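Local coordinates for neutral proteinase inhibitor ScNPI (Streptomyces caespitosus, PDB 4HWX), which inhibits serine endopeptidases, probably including subtilisin-like ones, and probably a metallopeptidase as well, acting as a homodimer, at residues 4-16 with 22-34. Numbering follows the deposited sequence.
Sequences HGPSAMVFTVIQG and DTVLRATTLSCAY. With ACT (acetate ion), chain C.
The side chain of R26 lies beside V13, both pointing the same way off the sheet. CG stands between backbone N and carbonyl carbon (chi1 59°), which lays the extended chain alongside V13 and brings its end nearer. CB leads to CG, which meets V13 CB at 4.1 Å. NE passes V13 CG2 and gives its hydrogen to O of the C-terminal residue F114. CZ lies about equally far from V13 CG1 and CG2. V13 CG1 stands over one face of the guanidinium, toward its rim, 3.8 Å from R26 NH2 and 3.9 Å from R26 NH1. With an alanine here, the C-terminal carboxylate would probably lose this donor and a nearby positive charge, and the V13 methyls their cover. M102 of helix 99-105 touches both residues.

Strands 8-15 and 23-32 form an antiparallel hairpin in the sheet of this Streptomyces subtilisin inhibitor fold. A classic beta bulge interrupts it where L25 and R26 both face V13. V13 O takes a bond from L25 N at 2.8 Å; the one from R26 N is weak. V13 N returns a bond to R26 O.

The F11 ring shares its face of the sheet with T28 and L30. Its CE2 meets L30 CD2 at 3.9 Å, and its edge faces T28 OG1, a buried hydroxyl with no polar partner. L50 of helix 43-52 packs on F11 and L30. On the other face, T12 CG2 touches A27 CB at 3.8 Å. Near C32, disulfide-bonded to C47, one water joins S7 OG to C32 O; S7 OG also bonds N86 N. H4 is a known zinc ligand, but here, without zinc, its ND1 donates to an acetate oxygen.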
ATOM      1  N   HIS A   4     -12.253 -12.784  -4.386  1.00 74.08           N
ATOM      2  CA  HIS A   4     -13.266 -11.746  -4.179  1.00 72.49           C
ATOM      3  C   HIS A   4     -13.032 -11.045  -2.833  1.00 68.41           C
ATOM      4  O   HIS A   4     -12.832 -11.716  -1.818  1.00 68.37           O
ATOM      5  CB  HIS A   4     -14.701 -12.308  -4.254  1.00 76.51           C
ATOM      6  CG  HIS A   4     -15.749 -11.249  -4.065  1.00 81.16           C
ATOM      7  ND1 HIS A   4     -16.136 -10.422  -5.109  1.00 83.00           N
ATOM      8  CD2 HIS A   4     -16.407 -10.869  -2.943  1.00 84.31           C
ATOM      9  CE1 HIS A   4     -17.028  -9.590  -4.596  1.00 82.91           C
ATOM     10  NE2 HIS A   4     -17.224  -9.820  -3.297  1.00 83.95           N
ATOM     11  N   GLY A   5     -13.078  -9.710  -2.850  1.00 57.96           N
ATOM     12  CA  GLY A   5     -12.899  -8.871  -1.671  1.00 54.93           C
ATOM     13  C   GLY A   5     -12.449  -7.458  -2.002  1.00 51.79           C
ATOM     14  O   GLY A   5     -12.523  -7.060  -3.172  1.00 49.73           O
ATOM     15  N   PRO A   6     -11.967  -6.660  -1.003  1.00 45.45           N
ATOM     16  CA  PRO A   6     -11.534  -5.277  -1.311  1.00 42.29           C
ATOM     17  C   PRO A   6     -10.292  -5.210  -2.202  1.00 41.18           C
ATOM     18  O   PRO A   6      -9.486  -6.134  -2.222  1.00 40.23           O
ATOM     19  CB  PRO A   6     -11.237  -4.665   0.070  1.00 44.55           C
ATOM     20  CG  PRO A   6     -11.739  -5.629   1.063  1.00 50.36           C
ATOM     21  CD  PRO A   6     -11.794  -6.969   0.429  1.00 46.92           C
ATOM     22  N   SER A   7     -10.157  -4.110  -2.949  1.00 36.45           N
ATOM     23  CA  SER A   7      -9.029  -3.860  -3.845  1.00 34.71           C
ATOM     24  C   SER A   7      -8.541  -2.449  -3.613  1.00 38.18           C
ATOM     25  O   SER A   7      -9.176  -1.481  -4.046  1.00 38.13           O
ATOM     26  CB  SER A   7      -9.424  -4.095  -5.302  1.00 35.76           C
ATOM     27  OG  SER A   7      -9.700  -5.465  -5.536  1.00 39.11           O
ATOM     28  N   ALA A   8      -7.431  -2.342  -2.875  1.00 34.09           N
ATOM     29  CA  ALA A   8      -6.779  -1.093  -2.492  1.00 32.00           C
ATOM     30  C   ALA A   8      -5.271  -1.305  -2.517  1.00 33.28           C
ATOM     31  O   ALA A   8      -4.746  -2.188  -1.844  1.00 31.25           O
ATOM     32  CB  ALA A   8      -7.255  -0.653  -1.106  1.00 33.12           C
ATOM     33  N   MET A   9      -4.581  -0.518  -3.333  1.00 29.51           N
ATOM     34  CA  MET A   9      -3.157  -0.692  -3.565  1.00 29.44           C
ATOM     35  C   MET A   9      -2.381   0.598  -3.541  1.00 31.81           C
ATOM     36  O   MET A   9      -2.916   1.671  -3.825  1.00 32.12           O
ATOM     37  CB  MET A   9      -2.950  -1.322  -4.978  1.00 31.72           C
ATOM     38  CG  MET A   9      -3.582  -2.724  -5.174  1.00 36.66           C
ATOM     39  SD  MET A   9      -2.725  -3.999  -4.219  1.00 41.42           S
ATOM     40  CE  MET A   9      -1.140  -4.003  -5.056  1.00 37.41           C
ATOM     41  N   VAL A  10      -1.082   0.464  -3.327  1.00 28.23           N
ATOM     42  CA  VAL A  10      -0.121   1.552  -3.456  1.00 28.64           C
ATOM     43  C   VAL A  10       1.012   1.020  -4.346  1.00 32.29           C
ATOM     44  O   VAL A  10       1.493  -0.103  -4.141  1.00 31.29           O
ATOM     45  CB  VAL A  10       0.383   2.156  -2.112  1.00 33.05           C
ATOM     46  CG1 VAL A  10       0.985   1.082  -1.216  1.00 34.18           C
ATOM     47  CG2 VAL A  10       1.416   3.266  -2.363  1.00 32.78           C
ATOM     48  N   PHE A  11       1.387   1.804  -5.356  1.00 28.59           N
ATOM     49  CA  PHE A  11       2.487   1.489  -6.264  1.00 27.64           C
ATOM     50  C   PHE A  11       3.595   2.505  -6.100  1.00 30.72           C
ATOM     51  O   PHE A  11       3.310   3.691  -6.006  1.00 30.06           O
ATOM     52  CB  PHE A  11       2.010   1.471  -7.726  1.00 28.92           C
ATOM     53  CG  PHE A  11       0.841   0.538  -7.930  1.00 30.34           C
ATOM     54  CD1 PHE A  11       1.032  -0.838  -7.980  1.00 31.09           C
ATOM     55  CD2 PHE A  11      -0.457   1.034  -8.024  1.00 32.07           C
ATOM     56  CE1 PHE A  11      -0.054  -1.704  -8.113  1.00 32.30           C
ATOM     57  CE2 PHE A  11      -1.546   0.167  -8.169  1.00 33.53           C
ATOM     58  CZ  PHE A  11      -1.330  -1.193  -8.241  1.00 32.19           C
ATOM     59  N   THR A  12       4.848   2.062  -6.029  1.00 27.41           N
ATOM     60  CA  THR A  12       5.962   3.006  -5.909  1.00 28.44           C
ATOM     61  C   THR A  12       7.074   2.634  -6.900  1.00 32.94           C
ATOM     62  O   THR A  12       7.158   1.497  -7.391  1.00 31.88           O
ATOM     63  CB  THR A  12       6.535   3.141  -4.470  1.00 34.37           C
ATOM     64  OG1 THR A  12       7.559   2.179  -4.224  1.00 30.99           O
ATOM     65  CG2 THR A  12       5.467   3.160  -3.358  1.00 29.26           C
ATOM     66  N   VAL A  13       7.922   3.616  -7.183  1.00 30.23           N
ATOM     67  CA  VAL A  13       9.115   3.454  -8.010  1.00 29.57           C
ATOM     68  C   VAL A  13      10.270   3.981  -7.159  1.00 33.16           C
ATOM     69  O   VAL A  13      10.247   5.137  -6.718  1.00 31.49           O
ATOM     70  CB  VAL A  13       8.994   4.139  -9.392  1.00 32.50           C
ATOM     71  CG1 VAL A  13      10.276   3.980 -10.191  1.00 32.50           C
ATOM     72  CG2 VAL A  13       7.804   3.612 -10.178  1.00 31.31           C
ATOM     73  N   ILE A  14      11.258   3.108  -6.915  1.00 29.41           N
ATOM     74  CA  ILE A  14      12.392   3.362  -6.048  1.00 30.61           C
ATOM     75  C   ILE A  14      13.721   3.443  -6.817  1.00 34.43           C
ATOM     76  O   ILE A  14      14.006   2.605  -7.675  1.00 32.42           O
ATOM     77  CB  ILE A  14      12.439   2.234  -4.966  1.00 34.13           C
ATOM     78  CG1 ILE A  14      11.130   2.187  -4.150  1.00 34.58           C
ATOM     79  CG2 ILE A  14      13.654   2.392  -4.052  1.00 36.19           C
ATOM     80  CD1 ILE A  14      10.995   0.904  -3.230  1.00 41.80           C
ATOM     81  N   GLN A  15      14.542   4.451  -6.477  1.00 33.92           N
ATOM     82  CA  GLN A  15      15.879   4.599  -7.043  1.00 34.64           C
ATOM     83  C   GLN A  15      16.798   3.673  -6.242  1.00 41.77           C
ATOM     84  O   GLN A  15      17.105   3.959  -5.073  1.00 42.62           O
ATOM     85  CB  GLN A  15      16.334   6.067  -6.974  1.00 37.15           C
ATOM     86  CG  GLN A  15      17.659   6.347  -7.680  1.00 49.82           C
ATOM     87  CD  GLN A  15      18.103   7.764  -7.410  1.00 70.90           C
ATOM     88  OE1 GLN A  15      17.891   8.673  -8.222  1.00 66.76           O
ATOM     89  NE2 GLN A  15      18.657   7.999  -6.228  1.00 66.47           N
ATOM     90  N   GLY A  16      17.144   2.533  -6.838  1.00 37.20           N
ATOM     91  CA  GLY A  16      17.952   1.504  -6.190  1.00 37.49           C
ATOM     92  C   GLY A  16      17.346   0.115  -6.293  1.00 41.20           C
ATOM     93  O   GLY A  16      16.402  -0.110  -7.059  1.00 36.53           O
ATOM     94  N   ASP A  22      16.818   3.399   0.359  1.00 53.81           N
ATOM     95  CA  ASP A  22      16.597   3.905  -0.999  1.00 50.00           C
ATOM     96  C   ASP A  22      15.514   4.978  -1.104  1.00 49.48           C
ATOM     97  O   ASP A  22      14.478   4.902  -0.442  1.00 49.06           O
ATOM     98  CB  ASP A  22      16.256   2.754  -1.951  1.00 49.80           C
ATOM     99  CG  ASP A  22      17.403   1.831  -2.319  1.00 58.60           C
ATOM    100  OD1 ASP A  22      18.572   2.248  -2.185  1.00 62.00           O
ATOM    101  OD2 ASP A  22      17.131   0.714  -2.795  1.00 62.36           O
ATOM    102  N   THR A  23      15.773   5.971  -1.960  1.00 42.78           N
ATOM    103  CA  THR A  23      14.882   7.091  -2.252  1.00 41.11           C
ATOM    104  C   THR A  23      13.685   6.626  -3.090  1.00 41.04           C
ATOM    105  O   THR A  23      13.856   5.991  -4.137  1.00 39.26           O
ATOM    106  CB  THR A  23      15.685   8.185  -2.981  1.00 50.57           C
ATOM    107  OG1 THR A  23      16.705   8.654  -2.097  1.00 55.49           O
ATOM    108  CG2 THR A  23      14.821   9.355  -3.454  1.00 48.80           C
ATOM    109  N   VAL A  24      12.480   6.981  -2.642  1.00 35.68           N
ATOM    110  CA  VAL A  24      11.243   6.676  -3.360  1.00 35.08           C
ATOM    111  C   VAL A  24      11.047   7.840  -4.316  1.00 37.99           C
ATOM    112  O   VAL A  24      10.886   8.966  -3.864  1.00 37.75           O
ATOM    113  CB  VAL A  24      10.042   6.454  -2.397  1.00 39.26           C
ATOM    114  CG1 VAL A  24       8.749   6.184  -3.169  1.00 37.92           C
ATOM    115  CG2 VAL A  24      10.329   5.322  -1.405  1.00 39.67           C
ATOM    116  N   LEU A  25      11.107   7.581  -5.626  1.00 33.28           N
ATOM    117  CA  LEU A  25      10.978   8.621  -6.651  1.00 33.86           C
ATOM    118  C   LEU A  25       9.530   9.100  -6.788  1.00 38.09           C
ATOM    119  O   LEU A  25       9.289  10.303  -6.880  1.00 39.06           O
ATOM    120  CB  LEU A  25      11.504   8.098  -8.024  1.00 33.12           C
ATOM    121  CG  LEU A  25      12.996   7.657  -8.084  1.00 37.77           C
ATOM    122  CD1 LEU A  25      13.321   6.987  -9.436  1.00 37.07           C
ATOM    123  CD2 LEU A  25      13.943   8.842  -7.852  1.00 42.16           C
ATOM    124  N   ARG A  26       8.570   8.163  -6.843  1.00 32.85           N
ATOM    125  CA  ARG A  26       7.176   8.527  -7.056  1.00 32.10           C
ATOM    126  C   ARG A  26       6.270   7.399  -6.606  1.00 32.64           C
ATOM    127  O   ARG A  26       6.714   6.257  -6.483  1.00 30.24           O
ATOM    128  CB  ARG A  26       6.917   8.905  -8.550  1.00 32.43           C
ATOM    129  CG  ARG A  26       7.224   7.809  -9.564  1.00 35.46           C
ATOM    130  CD  ARG A  26       7.217   8.363 -10.984  1.00 43.51           C
ATOM    131  NE  ARG A  26       7.489   7.307 -11.956  1.00 39.24           N
ATOM    132  CZ  ARG A  26       8.705   6.915 -12.314  1.00 42.17           C
ATOM    133  NH1 ARG A  26       9.779   7.507 -11.799  1.00 34.57           N
ATOM    134  NH2 ARG A  26       8.861   5.930 -13.183  1.00 34.43           N
ATOM    135  N   ALA A  27       5.014   7.725  -6.351  1.00 30.24           N
ATOM    136  CA  ALA A  27       4.036   6.750  -5.892  1.00 30.66           C
ATOM    137  C   ALA A  27       2.623   7.144  -6.249  1.00 35.47           C
ATOM    138  O   ALA A  27       2.334   8.340  -6.368  1.00 35.73           O
ATOM    139  CB  ALA A  27       4.136   6.593  -4.375  1.00 31.18           C
ATOM    140  N   THR A  28       1.722   6.129  -6.368  1.00 30.17           N
ATOM    141  CA  THR A  28       0.288   6.356  -6.570  1.00 30.92           C
ATOM    142  C   THR A  28      -0.560   5.421  -5.712  1.00 32.93           C
ATOM    143  O   THR A  28      -0.119   4.325  -5.351  1.00 31.22           O
ATOM    144  CB  THR A  28      -0.154   6.193  -8.036  1.00 40.03           C
ATOM    145  OG1 THR A  28       0.204   4.895  -8.499  1.00 37.40           O
ATOM    146  CG2 THR A  28       0.382   7.285  -8.955  1.00 40.78           C
ATOM    147  N   THR A  29      -1.786   5.856  -5.410  1.00 29.85           N
ATOM    148  CA  THR A  29      -2.792   5.036  -4.731  1.00 29.01           C
ATOM    149  C   THR A  29      -3.799   4.578  -5.783  1.00 31.57           C
ATOM    150  O   THR A  29      -3.984   5.253  -6.806  1.00 30.04           O
ATOM    151  CB  THR A  29      -3.518   5.782  -3.615  1.00 33.36           C
ATOM    152  OG1 THR A  29      -4.222   6.884  -4.205  1.00 34.64           O
ATOM    153  CG2 THR A  29      -2.590   6.211  -2.454  1.00 30.93           C
ATOM    154  N   LEU A  30      -4.470   3.471  -5.512  1.00 28.08           N
ATOM    155  CA  LEU A  30      -5.490   2.921  -6.400  1.00 28.32           C
ATOM    156  C   LEU A  30      -6.505   2.099  -5.622  1.00 33.80           C
ATOM    157  O   LEU A  30      -6.152   1.249  -4.797  1.00 32.50           O
ATOM    158  CB  LEU A  30      -4.860   2.061  -7.504  1.00 27.99           C
ATOM    159  CG  LEU A  30      -5.842   1.524  -8.562  1.00 31.85           C
ATOM    160  CD1 LEU A  30      -6.356   2.637  -9.449  1.00 31.79           C
ATOM    161  CD2 LEU A  30      -5.201   0.443  -9.413  1.00 33.51           C
ATOM    162  N   SER A  31      -7.771   2.373  -5.886  1.00 30.90           N
ATOM    163  CA  SER A  31      -8.880   1.650  -5.305  1.00 33.00           C
ATOM    164  C   SER A  31      -9.748   1.189  -6.443  1.00 36.21           C
ATOM    165  O   SER A  31      -9.963   1.974  -7.369  1.00 35.50           O
ATOM    166  CB  SER A  31      -9.653   2.531  -4.330  1.00 35.98           C
ATOM    167  OG  SER A  31     -10.813   1.843  -3.899  1.00 49.74           O
ATOM    168  N   CYS A  32     -10.175  -0.088  -6.430  1.00 35.46           N
ATOM    169  CA  CYS A  32     -11.005  -0.663  -7.501  1.00 37.52           C
ATOM    170  C   CYS A  32     -12.276  -1.245  -6.916  1.00 44.33           C
ATOM    171  O   CYS A  32     -12.223  -2.246  -6.195  1.00 44.58           O
ATOM    172  CB  CYS A  32     -10.236  -1.708  -8.313  1.00 37.78           C
ATOM    173  SG  CYS A  32      -8.580  -1.180  -8.827  1.00 40.10           S
ATOM    174  N   ALA A  33     -13.421  -0.608  -7.232  1.00 43.55           N
ATOM    175  CA  ALA A  33     -14.781  -0.987  -6.797  1.00 44.70           C
ATOM    176  C   ALA A  33     -15.806  -0.375  -7.785  1.00 49.56           C
ATOM    177  O   ALA A  33     -15.542  -0.427  -8.994  1.00 49.53           O
ATOM    178  CB  ALA A  33     -15.017  -0.507  -5.362  1.00 45.47           C
ATOM    179  N   TYR A  34     -16.954   0.208  -7.308  1.00 46.42           N
ATOM    180  CA  TYR A  34     -17.937   0.853  -8.195  1.00 46.60           C
ATOM    181  C   TYR A  34     -17.256   2.003  -8.925  1.00 49.36           C
ATOM    182  O   TYR A  34     -17.475   2.206 -10.121  1.00 49.12           O
ATOM    183  CB  TYR A  34     -19.182   1.328  -7.417  1.00 48.39           C
ATOM    184  CG  TYR A  34     -20.117   0.177  -7.124  1.00 49.90           C
ATOM    185  CD1 TYR A  34     -21.164  -0.133  -7.990  1.00 52.32           C
ATOM    186  CD2 TYR A  34     -19.887  -0.676  -6.048  1.00 50.55           C
ATOM    187  CE1 TYR A  34     -21.994  -1.226  -7.755  1.00 53.94           C
ATOM    188  CE2 TYR A  34     -20.703  -1.780  -5.813  1.00 52.74           C
ATOM    189  CZ  TYR A  34     -21.758  -2.051  -6.667  1.00 59.82           C
ATOM    190  OH  TYR A  34     -22.550  -3.150  -6.445  1.00 59.95           O
TER
HETATM  191  C   ACT C 502     -14.124 -11.086  -8.525  1.00 78.78           C
HETATM  192  O   ACT C 502     -14.151 -10.710  -7.334  1.00 79.42           O
HETATM  193  OXT ACT C 502     -13.344 -10.562  -9.309  1.00 79.02           O
HETATM  194  CH3 ACT C 502     -15.045 -12.187  -8.991  1.00 78.52           C
HETATM  195  O   HOH W   1     -12.816  -5.134  -5.588  1.00 59.34           O
HETATM  196  O   HOH W   2     -12.242  -2.383  -3.007  1.00 40.23           O
HETATM  197  O   HOH W   3     -11.888  -0.245  -2.326  1.00 53.20           O
HETATM  198  O   HOH W   4      18.291   5.962  -3.534  1.00 49.61           O